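Local coordinates for RimK-related lysine biosynthesis protein (Thermococcus kodakarensis, PDB 5K2M), which binds ADP and magnesium and is probably an ATP-dependent ligase of the RimK family, LysX subfamily, acting in amino-acid biosynthesis, at residues L88-A91 with G92-V96. Residues are numbered along the deposited sequence; the frame is centred on the assembly and turned at random.
Sequences LRLA and GKVPV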
ATOM      1  N   LEU A  88      42.926  20.065   8.196  1.00 40.46           N
ATOM      2  CA  LEU A  88      41.976  21.185   8.118  1.00 41.14           C
ATOM      3  C   LEU A  88      41.658  21.756   9.502  1.00 43.20           C
ATOM      4  O   LEU A  88      41.627  22.963   9.687  1.00 41.65           O
ATOM      5  CB  LEU A  88      40.695  20.779   7.385  1.00 40.05           C
ATOM      6  CG  LEU A  88      40.566  21.064   5.881  1.00 42.07           C
ATOM      7  CD1 LEU A  88      41.866  21.423   5.176  1.00 41.48           C
ATOM      8  CD2 LEU A  88      39.843  19.965   5.121  1.00 40.35           C
ATOM      9  N   ARG A  89      41.454  20.900  10.491  1.00 45.65           N
ATOM     10  CA  ARG A  89      41.158  21.415  11.824  1.00 48.82           C
ATOM     11  C   ARG A  89      42.406  21.967  12.527  1.00 46.99           C
ATOM     12  O   ARG A  89      42.301  22.889  13.322  1.00 45.14           O
ATOM     13  CB  ARG A  89      40.443  20.359  12.667  1.00 53.61           C
ATOM     14  CG  ARG A  89      39.474  20.988  13.649  1.00 62.51           C
ATOM     15  CD  ARG A  89      38.314  20.083  14.004  1.00 66.21           C
ATOM     16  NE  ARG A  89      37.361  19.905  12.909  1.00 68.52           N
ATOM     17  CZ  ARG A  89      36.401  20.769  12.571  1.00 69.55           C
ATOM     18  NH1 ARG A  89      36.255  21.924  13.211  1.00 73.15           N
ATOM     19  NH2 ARG A  89      35.582  20.475  11.569  1.00 68.07           N
ATOM     20  N   LEU A  90      43.582  21.415  12.220  1.00 45.99           N
ATOM     21  CA  LEU A  90      44.845  21.920  12.774  1.00 47.68           C
ATOM     22  C   LEU A  90      45.308  23.249  12.150  1.00 50.84           C
ATOM     23  O   LEU A  90      45.993  24.034  12.803  1.00 50.86           O
ATOM     24  CB  LEU A  90      45.960  20.886  12.616  1.00 46.43           C
ATOM     25  CG  LEU A  90      45.796  19.623  13.458  1.00 46.11           C
ATOM     26  CD1 LEU A  90      46.667  18.489  12.934  1.00 45.42           C
ATOM     27  CD2 LEU A  90      46.071  19.913  14.926  1.00 47.53           C
ATOM     28  N   ALA A  91      44.922  23.504  10.902  1.00 52.17           N
ATOM     29  CA  ALA A  91      45.442  24.643  10.149  1.00 51.79           C
ATOM     30  C   ALA A  91      45.010  25.959  10.760  1.00 52.42           C
ATOM     31  O   ALA A  91      43.855  26.136  11.114  1.00 53.81           O
ATOM     32  CB  ALA A  91      44.992  24.564   8.701  1.00 54.01           C
ATOM     33  N   GLY A  92      45.951  26.881  10.906  1.00 52.48           N
ATOM     34  CA  GLY A  92      45.675  28.141  11.581  1.00 54.33           C
ATOM     35  C   GLY A  92      45.798  28.081  13.100  1.00 54.32           C
ATOM     36  O   GLY A  92      45.929  29.126  13.733  1.00 55.36           O
ATOM     37  N   LYS A  93      45.763  26.876  13.684  1.00 51.64           N
ATOM     38  CA  LYS A  93      45.833  26.698  15.140  1.00 50.95           C
ATOM     39  C   LYS A  93      47.243  26.365  15.612  1.00 48.51           C
ATOM     40  O   LYS A  93      47.680  26.841  16.649  1.00 48.37           O
ATOM     41  CB  LYS A  93      44.913  25.563  15.580  1.00 51.66           C
ATOM     42  CG  LYS A  93      43.454  25.741  15.200  1.00 54.28           C
ATOM     43  CD  LYS A  93      42.783  26.812  16.036  1.00 58.44           C
ATOM     44  CE  LYS A  93      41.414  26.347  16.502  1.00 61.37           C
ATOM     45  NZ  LYS A  93      40.479  26.152  15.365  1.00 61.25           N
ATOM     46  N   VAL A  94      47.913  25.492  14.870  1.00 46.27           N
ATOM     47  CA  VAL A  94      49.282  25.095  15.145  1.00 45.83           C
ATOM     48  C   VAL A  94      50.037  24.989  13.822  1.00 45.76           C
ATOM     49  O   VAL A  94      49.419  24.846  12.769  1.00 44.91           O
ATOM     50  CB  VAL A  94      49.336  23.745  15.885  1.00 46.10           C
ATOM     51  CG1 VAL A  94      48.673  23.872  17.248  1.00 47.99           C
ATOM     52  CG2 VAL A  94      48.659  22.643  15.083  1.00 45.82           C
ATOM     53  N   PRO A  95      51.376  25.075  13.861  1.00 47.31           N
ATOM     54  CA  PRO A  95      52.098  24.904  12.600  1.00 47.58           C
ATOM     55  C   PRO A  95      52.076  23.447  12.128  1.00 46.47           C
ATOM     56  O   PRO A  95      52.102  22.521  12.946  1.00 47.21           O
ATOM     57  CB  PRO A  95      53.521  25.383  12.922  1.00 48.54           C
ATOM     58  CG  PRO A  95      53.631  25.381  14.413  1.00 49.43           C
ATOM     59  CD  PRO A  95      52.248  25.497  14.971  1.00 47.87           C
ATOM     60  N   VAL A  96      52.007  23.270  10.813  1.00 45.42           N
ATOM     61  CA  VAL A  96      51.920  21.952  10.174  1.00 46.06           C
ATOM     62  C   VAL A  96      52.836  21.936   8.950  1.00 44.98           C
ATOM     63  O   VAL A  96      53.147  22.983   8.418  1.00 43.59           O
ATOM     64  CB  VAL A  96      50.477  21.653   9.707  1.00 45.99           C
ATOM     65  CG1 VAL A  96      49.531  21.574  10.902  1.00 45.75           C
ATOM     66  CG2 VAL A  96      49.993  22.701   8.707  1.00 46.54           C
TER
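G92 turns the chain back so that K93 and V94 meet L90, the last residue of helix 83-90. Its phi is positive, 85°, which suits the third position of this tight turn, where glycine is common. K93 closes the turn: K93 N gives a hydrogen bond to L90 O at 3.0 Å. The donor sits above the carbonyl plane, 36° out of it. The K93 side chain starts back over the helix end, with CG beside its own backbone N. This puts K93 CG 3.6 Å from R89 O. The two charged ends stay apart, and R89 NE forms a salt bridge with E79.

With A91 and G92 at its two middle positions, the turn is a type II beta-turn at the C-terminal end of the helix. It lies in the ATP-grasp domain and leads the chain toward strand 99-102.

V94 N also bonds to L90 O, at 3.2 Å. This bond is nearly straight, 163° at the hydrogen, and the donor lies almost in line with the C=O bond. Two backbone N-H groups therefore grip one carbonyl oxygen. V94 CG2 meets L90 CD2 at 3.8 Å, and both side chains also pack on V239 and helix 208-219. P95, which has no N-H, accepts a backbone hydrogen bond through its carbonyl oxygen from V239 of strand 236-243. V96 turns its side chain back to the helix, where V96 CG1 reaches L90 CB at 4.0 Å. The V96 side chain is about 7 Å from that of N240, an ADP-binding residue.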